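Local coordinates for benzoylformate decarboxylase (Mycobacterium smegmatis, PDB 4Q9D), which belongs to the thiamine pyrophosphate-dependent enzyme family, forms a four-chain assembly and carries a bound magnesium ion, at residues B[200-211]-B[264-275]; B[409-420]-B[443-454]. All coordinates share one frame; numbering follows the deposited sequence.

Contact 1. Residues B[200-211]-B[264-275]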
loop_
_atom_site.group_PDB
_atom_site.type_symbol
_atom_site.label_atom_id
_atom_site.label_comp_id
_atom_site.label_asym_id
_atom_site.label_seq_id
_atom_site.Cartn_x
_atom_site.Cartn_y
_atom_site.Cartn_z
ATOM N N ALA B 200 -13.034 -12.604 42.212
ATOM C CA ALA B 200 -12.038 -13.658 42.034
ATOM C C ALA B 200 -11.604 -14.245 43.382
ATOM O O ALA B 200 -11.456 -13.525 44.363
ATOM C CB ALA B 200 -10.811 -13.124 41.285
ATOM N N LYS B 201 -11.344 -15.544 43.416
ATOM C CA LYS B 201 -10.798 -16.144 44.623
ATOM C C LYS B 201 -9.287 -16.183 44.553
ATOM O O LYS B 201 -8.621 -16.051 45.568
ATOM C CB LYS B 201 -11.319 -17.573 44.801
ATOM C CG LYS B 201 -12.837 -17.680 44.785
ATOM C CD LYS B 201 -13.462 -16.910 45.918
ATOM C CE LYS B 201 -14.950 -17.224 46.053
ATOM N NZ LYS B 201 -15.539 -16.505 47.230
ATOM N N HIS B 202 -8.754 -16.398 43.349
ATOM C CA HIS B 202 -7.316 -16.545 43.140
ATOM C C HIS B 202 -6.877 -15.728 41.918
ATOM O O HIS B 202 -6.603 -16.287 40.857
ATOM C CB HIS B 202 -6.955 -18.019 42.921
ATOM C CG HIS B 202 -7.381 -18.927 44.030
ATOM N ND1 HIS B 202 -6.665 -19.058 45.197
ATOM C CD2 HIS B 202 -8.448 -19.763 44.139
ATOM C CE1 HIS B 202 -7.277 -19.926 45.991
ATOM N NE2 HIS B 202 -8.358 -20.365 45.371
ATOM N N PRO B 203 -6.830 -14.401 42.060
ATOM C CA PRO B 203 -6.456 -13.578 40.914
ATOM C C PRO B 203 -4.943 -13.529 40.732
ATOM O O PRO B 203 -4.172 -13.806 41.648
ATOM C CB PRO B 203 -6.979 -12.198 41.291
ATOM C CG PRO B 203 -6.922 -12.177 42.784
ATOM C CD PRO B 203 -7.179 -13.592 43.242
ATOM N N MET B 204 -4.523 -13.181 39.522
ATOM C CA MET B 204 -3.125 -12.891 39.263
ATOM C C MET B 204 -3.036 -11.620 38.430
ATOM O O MET B 204 -3.878 -11.383 37.561
ATOM C CB MET B 204 -2.458 -14.082 38.536
ATOM C CG MET B 204 -0.959 -13.873 38.287
ATOM S SD MET B 204 -0.635 -13.225 36.603
ATOM C CE MET B 204 -1.000 -14.720 35.683
ATOM N N LEU B 205 -2.006 -10.821 38.673
ATOM C CA LEU B 205 -1.863 -9.552 38.005
ATOM C C LEU B 205 -0.619 -9.560 37.123
ATOM O O LEU B 205 0.440 -10.008 37.557
ATOM C CB LEU B 205 -1.759 -8.436 39.040
ATOM C CG LEU B 205 -1.512 -7.030 38.490
ATOM C CD1 LEU B 205 -2.718 -6.604 37.619
ATOM C CD2 LEU B 205 -1.282 -6.045 39.631
ATOM N N VAL B 206 -0.761 -9.074 35.885
ATOM C CA VAL B 206 0.375 -8.894 34.977
ATOM C C VAL B 206 0.515 -7.413 34.684
ATOM O O VAL B 206 -0.447 -6.780 34.259
ATOM C CB VAL B 206 0.189 -9.650 33.620
ATOM C CG1 VAL B 206 1.434 -9.521 32.771
ATOM C CG2 VAL B 206 -0.155 -11.131 33.842
ATOM N N LEU B 207 1.708 -6.869 34.923
ATOM C CA LEU B 207 2.013 -5.471 34.663
ATOM C C LEU B 207 3.100 -5.424 33.601
ATOM O O LEU B 207 4.255 -5.794 33.849
ATOM C CB LEU B 207 2.479 -4.740 35.944
ATOM C CG LEU B 207 1.437 -4.578 37.079
ATOM C CD1 LEU B 207 2.057 -3.974 38.355
ATOM C CD2 LEU B 207 0.235 -3.730 36.638
ATOM N N GLY B 208 2.718 -4.961 32.413
ATOM C CA GLY B 208 3.594 -4.943 31.256
ATOM C C GLY B 208 4.204 -3.576 30.987
ATOM O O GLY B 208 4.008 -2.623 31.754
ATOM N N PRO B 209 4.959 -3.477 29.889
ATOM C CA PRO B 209 5.734 -2.272 29.558
ATOM C C PRO B 209 4.924 -0.962 29.469
ATOM O O PRO B 209 5.533 0.092 29.660
ATOM C CB PRO B 209 6.314 -2.595 28.181
ATOM C CG PRO B 209 6.420 -4.134 28.162
ATOM C CD PRO B 209 5.211 -4.600 28.957
ATOM N N GLU B 210 3.620 -0.999 29.168
ATOM C CA GLU B 210 2.871 0.259 29.048
ATOM C C GLU B 210 2.854 0.986 30.370
ATOM O O GLU B 210 2.684 2.209 30.415
ATOM C CB GLU B 210 1.429 0.036 28.602
ATOM C CG GLU B 210 1.271 -0.485 27.188
ATOM C CD GLU B 210 -0.201 -0.538 26.798
ATOM O OE1 GLU B 210 -0.722 -1.643 26.605
ATOM O OE2 GLU B 210 -0.841 0.526 26.724
ATOM N N VAL B 211 3.002 0.236 31.455
ATOM C CA VAL B 211 2.884 0.834 32.793
ATOM C C VAL B 211 4.050 1.765 33.054
ATOM O O VAL B 211 3.858 2.920 33.427
ATOM C CB VAL B 211 2.705 -0.261 33.891
ATOM C CG1 VAL B 211 2.721 0.336 35.283
ATOM C CG2 VAL B 211 1.391 -0.989 33.656
ATOM N N VAL B 264 -0.835 -19.945 34.401
ATOM C CA VAL B 264 -2.044 -19.261 34.860
ATOM C C VAL B 264 -3.135 -20.226 35.358
ATOM O O VAL B 264 -4.141 -19.777 35.903
ATOM C CB VAL B 264 -2.646 -18.311 33.779
ATOM C CG1 VAL B 264 -1.548 -17.355 33.169
ATOM C CG2 VAL B 264 -3.343 -19.133 32.716
ATOM N N SER B 265 -2.948 -21.536 35.165
ATOM C CA SER B 265 -3.994 -22.514 35.515
ATOM C C SER B 265 -4.345 -22.555 37.013
ATOM O O SER B 265 -5.436 -22.980 37.383
ATOM C CB SER B 265 -3.614 -23.911 35.039
ATOM O OG SER B 265 -2.417 -24.290 35.675
ATOM N N ALA B 266 -3.432 -22.096 37.863
ATOM C CA ALA B 266 -3.690 -22.008 39.296
ATOM C C ALA B 266 -4.645 -20.878 39.638
ATOM O O ALA B 266 -5.123 -20.805 40.760
ATOM C CB ALA B 266 -2.373 -21.781 40.048
ATOM N N TYR B 267 -4.882 -19.963 38.697
ATOM C CA TYR B 267 -5.664 -18.765 39.000
ATOM C C TYR B 267 -7.041 -18.812 38.369
ATOM O O TYR B 267 -7.224 -19.398 37.310
ATOM C CB TYR B 267 -4.898 -17.509 38.567
ATOM C CG TYR B 267 -3.504 -17.472 39.148
ATOM C CD1 TYR B 267 -3.304 -17.233 40.504
ATOM C CD2 TYR B 267 -2.386 -17.712 38.343
ATOM C CE1 TYR B 267 -2.026 -17.212 41.055
ATOM C CE2 TYR B 267 -1.102 -17.691 38.878
ATOM C CZ TYR B 267 -0.931 -17.441 40.238
ATOM O OH TYR B 267 0.332 -17.418 40.774
ATOM N N ASP B 268 -8.029 -18.204 39.021
ATOM C CA ASP B 268 -9.347 -18.170 38.417
ATOM C C ASP B 268 -9.533 -16.896 37.578
ATOM O O ASP B 268 -10.468 -16.824 36.777
ATOM C CB ASP B 268 -10.487 -18.377 39.454
ATOM C CG ASP B 268 -10.546 -17.283 40.543
ATOM O OD1 ASP B 268 -9.570 -16.546 40.757
ATOM O OD2 ASP B 268 -11.599 -17.168 41.213
ATOM N N LEU B 269 -8.646 -15.904 37.758
ATOM C CA LEU B 269 -8.719 -14.659 36.981
ATOM C C LEU B 269 -7.331 -14.052 36.768
ATOM O O LEU B 269 -6.568 -13.868 37.727
ATOM C CB LEU B 269 -9.606 -13.630 37.680
ATOM C CG LEU B 269 -9.704 -12.268 36.984
ATOM C CD1 LEU B 269 -10.532 -12.393 35.702
ATOM C CD2 LEU B 269 -10.308 -11.216 37.911
ATOM N N VAL B 270 -7.001 -13.771 35.504
ATOM C CA VAL B 270 -5.763 -13.058 35.165
ATOM C C VAL B 270 -6.117 -11.631 34.762
ATOM O O VAL B 270 -6.951 -11.408 33.873
ATOM C CB VAL B 270 -4.975 -13.774 34.044
ATOM C CG1 VAL B 270 -3.641 -13.036 33.792
ATOM C CG2 VAL B 270 -4.710 -15.208 34.458
ATOM N N VAL B 271 -5.519 -10.668 35.449
ATOM C CA VAL B 271 -5.707 -9.274 35.111
ATOM C C VAL B 271 -4.463 -8.742 34.399
ATOM O O VAL B 271 -3.405 -8.617 35.004
ATOM C CB VAL B 271 -5.970 -8.443 36.351
ATOM C CG1 VAL B 271 -6.211 -6.995 35.944
ATOM C CG2 VAL B 271 -7.182 -9.026 37.126
ATOM N N VAL B 272 -4.589 -8.456 33.111
ATOM C CA VAL B 272 -3.435 -8.032 32.320
ATOM C C VAL B 272 -3.487 -6.544 31.997
ATOM O O VAL B 272 -4.353 -6.094 31.230
ATOM C CB VAL B 272 -3.348 -8.820 30.998
ATOM C CG1 VAL B 272 -2.102 -8.370 30.230
ATOM C CG2 VAL B 272 -3.321 -10.342 31.291
ATOM N N VAL B 273 -2.561 -5.792 32.569
ATOM C CA VAL B 273 -2.557 -4.346 32.415
ATOM C C VAL B 273 -1.298 -3.955 31.704
ATOM O O VAL B 273 -0.208 -4.186 32.200
ATOM C CB VAL B 273 -2.621 -3.600 33.781
ATOM C CG1 VAL B 273 -2.700 -2.098 33.560
ATOM C CG2 VAL B 273 -3.827 -4.065 34.597
ATOM N N GLY B 274 -1.426 -3.392 30.507
ATOM C CA GLY B 274 -0.237 -2.863 29.857
ATOM C C GLY B 274 0.741 -3.854 29.277
ATOM O O GLY B 274 1.877 -3.478 28.965
ATOM N N ALA B 275 0.292 -5.101 29.122
ATOM C CA ALA B 275 1.037 -6.173 28.433
ATOM C C ALA B 275 0.129 -6.756 27.360
ATOM O O ALA B 275 -1.100 -6.683 27.466
ATOM C CB ALA B 275 1.461 -7.305 29.426
#
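M204 lies over one face of the Y267 ring, its CB 3.6 Å from the ring centroid and only 11° off the normal, a CH-pi contact made almost over the centre. At the rim of the ring, near its plane, is the carbonyl oxygen of H202. From CB the methionine runs on across the same face: with CG anti to the backbone N (chi1 -177°) and bends at the next two torsions, SD makes an oblique Met-aromatic contact, and CE touches both V270 CG1 and V264 CG1, 3.7 Å from the latter.

The second flat group, the D268 carboxylate, receives two successive backbone N-H groups of the 200-211 segment. K201 N gives a nearly straight bond of 2.7 Å to the syn lone pair of OD2, whereas H202 N reaches OD1 from above the carboxylate plane. D268 N returns a bond to H202 O, so this aspartate ties the two segments together just ahead of the strands.

Beyond it, strands 203-207 and 269-273 pair in parallel, M204 and V206 alternately donating to and accepting from L269, V271 and V273. V206 CG2 packs against V270 and V272 on the M204 side of the sheet; on the other side L205 CD1 touches V271 CG1 at 3.9 Å. After the strands, E210 N binds a lone pair of G274 O at 3.0 Å, while the E210 carboxylate is held by T299 and A300.

These are the two central strands of the six-stranded parallel sheet of the Rossmann-like central domain. Strand 231-233 adjoins 203-207 and strand 294-299 adjoins 269-273, while helices 217-227 and 318-328 pack on the face bearing L205 and L207.

Contact 2. Residues B[409-420]-B[443-454]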
loop_
_atom_site.group_PDB
_atom_site.type_symbol
_atom_site.label_atom_id
_atom_site.label_comp_id
_atom_site.label_asym_id
_atom_site.label_seq_id
_atom_site.Cartn_x
_atom_site.Cartn_y
_atom_site.Cartn_z
ATOM N N VAL B 409 22.475 -0.757 21.522
ATOM C CA VAL B 409 23.663 0.089 21.497
ATOM C C VAL B 409 23.294 1.554 21.170
ATOM O O VAL B 409 23.611 2.463 21.917
ATOM C CB VAL B 409 24.763 -0.466 20.518
ATOM C CG1 VAL B 409 25.895 0.551 20.327
ATOM C CG2 VAL B 409 25.352 -1.784 21.045
ATOM N N PRO B 410 22.622 1.796 20.029
ATOM C CA PRO B 410 22.217 3.200 19.778
ATOM C C PRO B 410 21.165 3.715 20.762
ATOM O O PRO B 410 21.197 4.902 21.109
ATOM C CB PRO B 410 21.681 3.185 18.325
ATOM C CG PRO B 410 21.357 1.693 18.034
ATOM C CD PRO B 410 22.438 0.931 18.857
ATOM N N ALA B 411 20.231 2.864 21.197
ATOM C CA ALA B 411 19.260 3.293 22.211
ATOM C C ALA B 411 19.951 3.741 23.504
ATOM O O ALA B 411 19.529 4.713 24.141
ATOM C CB ALA B 411 18.248 2.167 22.511
ATOM N N ALA B 412 21.003 3.029 23.904
ATOM C CA ALA B 412 21.770 3.447 25.084
ATOM C C ALA B 412 22.334 4.874 24.929
ATOM O O ALA B 412 22.348 5.650 25.882
ATOM C CB ALA B 412 22.908 2.459 25.370
ATOM N N VAL B 413 22.839 5.190 23.738
ATOM C CA VAL B 413 23.377 6.511 23.445
ATOM C C VAL B 413 22.232 7.530 23.540
ATOM O O VAL B 413 22.371 8.587 24.159
ATOM C CB VAL B 413 24.002 6.568 22.023
ATOM C CG1 VAL B 413 24.545 7.989 21.717
ATOM C CG2 VAL B 413 25.121 5.552 21.885
ATOM N N GLY B 414 21.087 7.201 22.934
ATOM C CA GLY B 414 19.903 8.042 23.056
ATOM C C GLY B 414 19.418 8.249 24.491
ATOM O O GLY B 414 19.064 9.355 24.877
ATOM N N ILE B 415 19.385 7.174 25.280
ATOM C CA ILE B 415 18.963 7.274 26.675
ATOM C C ILE B 415 19.897 8.187 27.471
ATOM O O ILE B 415 19.448 9.031 28.243
ATOM C CB ILE B 415 18.896 5.868 27.341
ATOM C CG1 ILE B 415 17.713 5.066 26.762
ATOM C CG2 ILE B 415 18.755 6.003 28.866
ATOM C CD1 ILE B 415 17.941 3.507 26.797
ATOM N N ALA B 416 21.202 8.035 27.269
ATOM C CA ALA B 416 22.147 8.887 28.000
ATOM C C ALA B 416 22.047 10.358 27.565
ATOM O O ALA B 416 22.119 11.264 28.407
ATOM C CB ALA B 416 23.576 8.366 27.857
ATOM N N LEU B 417 21.859 10.602 26.263
ATOM C CA LEU B 417 21.604 11.969 25.785
ATOM C C LEU B 417 20.334 12.490 26.422
ATOM O O LEU B 417 20.263 13.649 26.812
ATOM C CB LEU B 417 21.467 12.014 24.260
ATOM C CG LEU B 417 22.783 11.880 23.510
ATOM C CD1 LEU B 417 22.550 11.529 22.026
ATOM C CD2 LEU B 417 23.588 13.170 23.655
ATOM N N GLY B 418 19.333 11.622 26.531
ATOM C CA GLY B 418 18.080 11.995 27.166
ATOM C C GLY B 418 18.265 12.353 28.627
ATOM O O GLY B 418 17.747 13.371 29.073
ATOM N N ASP B 419 18.978 11.509 29.377
ATOM C CA ASP B 419 19.251 11.780 30.796
ATOM C C ASP B 419 19.920 13.152 30.943
ATOM O O ASP B 419 19.545 13.938 31.800
ATOM C CB ASP B 419 20.174 10.713 31.404
ATOM C CG ASP B 419 19.502 9.373 31.548
ATOM O OD1 ASP B 419 18.253 9.332 31.484
ATOM O OD2 ASP B 419 20.219 8.358 31.739
ATOM N N ARG B 420 20.898 13.435 30.088
ATOM C CA ARG B 420 21.604 14.707 30.164
ATOM C C ARG B 420 20.669 15.887 29.852
ATOM O O ARG B 420 20.686 16.879 30.570
ATOM C CB ARG B 420 22.845 14.711 29.264
ATOM C CG ARG B 420 23.454 16.087 29.062
ATOM C CD ARG B 420 24.657 16.024 28.136
ATOM N NE ARG B 420 25.717 15.115 28.611
ATOM C CZ ARG B 420 26.773 14.780 27.866
ATOM N NH1 ARG B 420 26.876 15.247 26.625
ATOM N NH2 ARG B 420 27.718 13.965 28.330
ATOM N N ALA B 443 27.256 3.286 16.356
ATOM C CA ALA B 443 26.613 4.210 17.301
ATOM C C ALA B 443 27.572 4.593 18.441
ATOM O O ALA B 443 27.395 5.628 19.043
ATOM C CB ALA B 443 25.321 3.627 17.876
ATOM N N ILE B 444 28.561 3.747 18.764
ATOM C CA ILE B 444 29.425 4.066 19.903
ATOM C C ILE B 444 30.289 5.320 19.631
ATOM O O ILE B 444 30.751 5.984 20.556
ATOM C CB ILE B 444 30.292 2.868 20.352
ATOM C CG1 ILE B 444 31.337 2.523 19.311
ATOM C CG2 ILE B 444 29.415 1.641 20.634
ATOM C CD1 ILE B 444 32.099 1.225 19.677
ATOM N N TRP B 445 30.447 5.665 18.357
ATOM C CA TRP B 445 31.179 6.874 17.964
ATOM C C TRP B 445 30.442 8.087 18.491
ATOM O O TRP B 445 31.056 9.028 18.985
ATOM C CB TRP B 445 31.312 6.956 16.430
ATOM C CG TRP B 445 32.010 8.184 15.945
ATOM C CD1 TRP B 445 33.363 8.397 15.906
ATOM C CD2 TRP B 445 31.401 9.366 15.399
ATOM N NE1 TRP B 445 33.627 9.640 15.386
ATOM C CE2 TRP B 445 32.451 10.259 15.063
ATOM C CE3 TRP B 445 30.071 9.767 15.182
ATOM C CZ2 TRP B 445 32.217 11.537 14.515
ATOM C CZ3 TRP B 445 29.833 11.043 14.615
ATOM C CH2 TRP B 445 30.905 11.902 14.293
ATOM N N THR B 446 29.119 8.074 18.366
ATOM C CA THR B 446 28.302 9.163 18.899
ATOM C C THR B 446 28.430 9.241 20.427
ATOM O O THR B 446 28.475 10.334 20.993
ATOM C CB THR B 446 26.816 8.983 18.492
ATOM O OG1 THR B 446 26.723 8.904 17.072
ATOM C CG2 THR B 446 25.945 10.151 18.985
ATOM N N ALA B 447 28.488 8.086 21.095
ATOM C CA ALA B 447 28.696 8.077 22.552
ATOM C C ALA B 447 30.035 8.773 22.899
ATOM O O ALA B 447 30.111 9.585 23.820
ATOM C CB ALA B 447 28.687 6.609 23.095
ATOM N N ALA B 448 31.084 8.460 22.146
ATOM C CA ALA B 448 32.389 9.050 22.431
ATOM C C ALA B 448 32.383 10.533 22.102
ATOM O O ALA B 448 32.853 11.335 22.902
ATOM C CB ALA B 448 33.492 8.337 21.686
ATOM N N GLN B 449 31.802 10.905 20.956
ATOM C CA GLN B 449 31.686 12.319 20.575
ATOM C C GLN B 449 30.967 13.172 21.620
ATOM O O GLN B 449 31.302 14.337 21.793
ATOM C CB GLN B 449 30.976 12.457 19.205
ATOM C CG GLN B 449 31.836 11.954 18.039
ATOM C CD GLN B 449 33.122 12.782 17.908
ATOM O OE1 GLN B 449 33.058 13.975 17.681
ATOM N NE2 GLN B 449 34.272 12.147 18.061
ATOM N N HIS B 450 29.951 12.618 22.285
ATOM C CA HIS B 450 29.212 13.388 23.289
ATOM C C HIS B 450 29.615 13.048 24.722
ATOM O O HIS B 450 28.960 13.499 25.666
ATOM C CB HIS B 450 27.698 13.229 23.110
ATOM C CG HIS B 450 27.203 13.768 21.811
ATOM N ND1 HIS B 450 26.559 14.977 21.712
ATOM C CD2 HIS B 450 27.308 13.286 20.550
ATOM C CE1 HIS B 450 26.276 15.219 20.442
ATOM N NE2 HIS B 450 26.722 14.211 19.717
ATOM N N LYS B 451 30.687 12.264 24.867
ATOM C CA LYS B 451 31.228 11.894 26.176
ATOM C C LYS B 451 30.132 11.387 27.109
ATOM O O LYS B 451 29.967 11.890 28.210
ATOM C CB LYS B 451 31.932 13.091 26.811
ATOM C CG LYS B 451 33.203 13.535 26.071
ATOM C CD LYS B 451 33.720 14.832 26.704
ATOM C CE LYS B 451 35.000 15.310 26.051
ATOM N NZ LYS B 451 34.772 15.639 24.623
ATOM N N LEU B 452 29.370 10.398 26.660
ATOM C CA LEU B 452 28.247 9.921 27.448
ATOM C C LEU B 452 28.693 8.890 28.506
ATOM O O LEU B 452 29.608 8.097 28.255
ATOM C CB LEU B 452 27.177 9.349 26.508
ATOM C CG LEU B 452 26.601 10.406 25.554
ATOM C CD1 LEU B 452 25.758 9.756 24.441
ATOM C CD2 LEU B 452 25.774 11.390 26.349
ATOM N N PRO B 453 28.051 8.901 29.693
ATOM C CA PRO B 453 28.386 7.909 30.727
ATOM C C PRO B 453 27.683 6.596 30.429
ATOM O O PRO B 453 26.681 6.225 31.065
ATOM C CB PRO B 453 27.848 8.536 32.025
ATOM C CG PRO B 453 26.628 9.329 31.543
ATOM C CD PRO B 453 27.018 9.859 30.147
ATOM N N ILE B 454 28.242 5.873 29.466
ATOM C CA ILE B 454 27.719 4.583 29.102
ATOM C C ILE B 454 28.823 3.543 29.213
ATOM O O ILE B 454 29.925 3.721 28.687
ATOM C CB ILE B 454 27.181 4.565 27.663
ATOM C CG1 ILE B 454 26.168 5.701 27.438
ATOM C CG2 ILE B 454 26.566 3.190 27.358
ATOM C CD1 ILE B 454 25.763 5.804 25.976
HETATM O O HOH W 1 25.421 16.524 24.547
#
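R420 reaches from helix 409-420 to the Schellman motif that ends helix 443-449, in the C-terminal TPP-binding domain. With CG anti to the backbone N (chi1 167°), the side chain leads out from CB through CG and CD, then bends at chi3 (-58°) to bring the guanidinium alongside the turn. CZ lies 3.8 Å from L452 CD2, which sits over one face of the group, offset toward its rim. At the edge, NH1 and NH2 both donate to H450 O, with NH1 at 2.9 Å; NH2 also makes a weak bond to K451 O. Water 1 accepts from NH1 in the same plane. Donating to one oxygen through two nitrogens holds the guanidinium in its rotation, and the positive charge of R420 probably complements the carbonyls at the helix end.

Away from these polar groups the contact is apolar. The helices run 23° from parallel, their axes 8.9 Å apart, close enough for A443 CB to pack on P410 CB. V413 divides its branches: CG2 meets A447 CB, while CG1 touches T446 CG2. I454, entering strand 454-460, places CG1 against A416 CB. Helix 50-64 and strand 428-433 flank the pair. The tightest carbon contact is at L452, whose CD1 comes within 3.5 Å of V413 CG1.

In the fold
From the N terminus the chain first builds the sheet that includes strand 43-46, then enters the central domain. There contact 1 closes a loop of 52 residues, which travels through strands 231-233 and 249-252 before strand 269-273 returns beside 203-207. Contact 2 opens only after that loop is complete and closes a shorter one of 22 residues, containing strand 428-433 and helix 434-439, in the C-terminal TPP-binding domain. The loops are therefore in series, neither enclosing nor crossing the other. The centres of the two contacts lie about 36 Å apart, on opposite sides of the chain's centre. Contact 1 joins strands within one sheet, whereas contact 2 packs helix 408-421 against helix 443-449 and the turn leading into strand 454-460, next to helix 50-64 of the N-terminal domain.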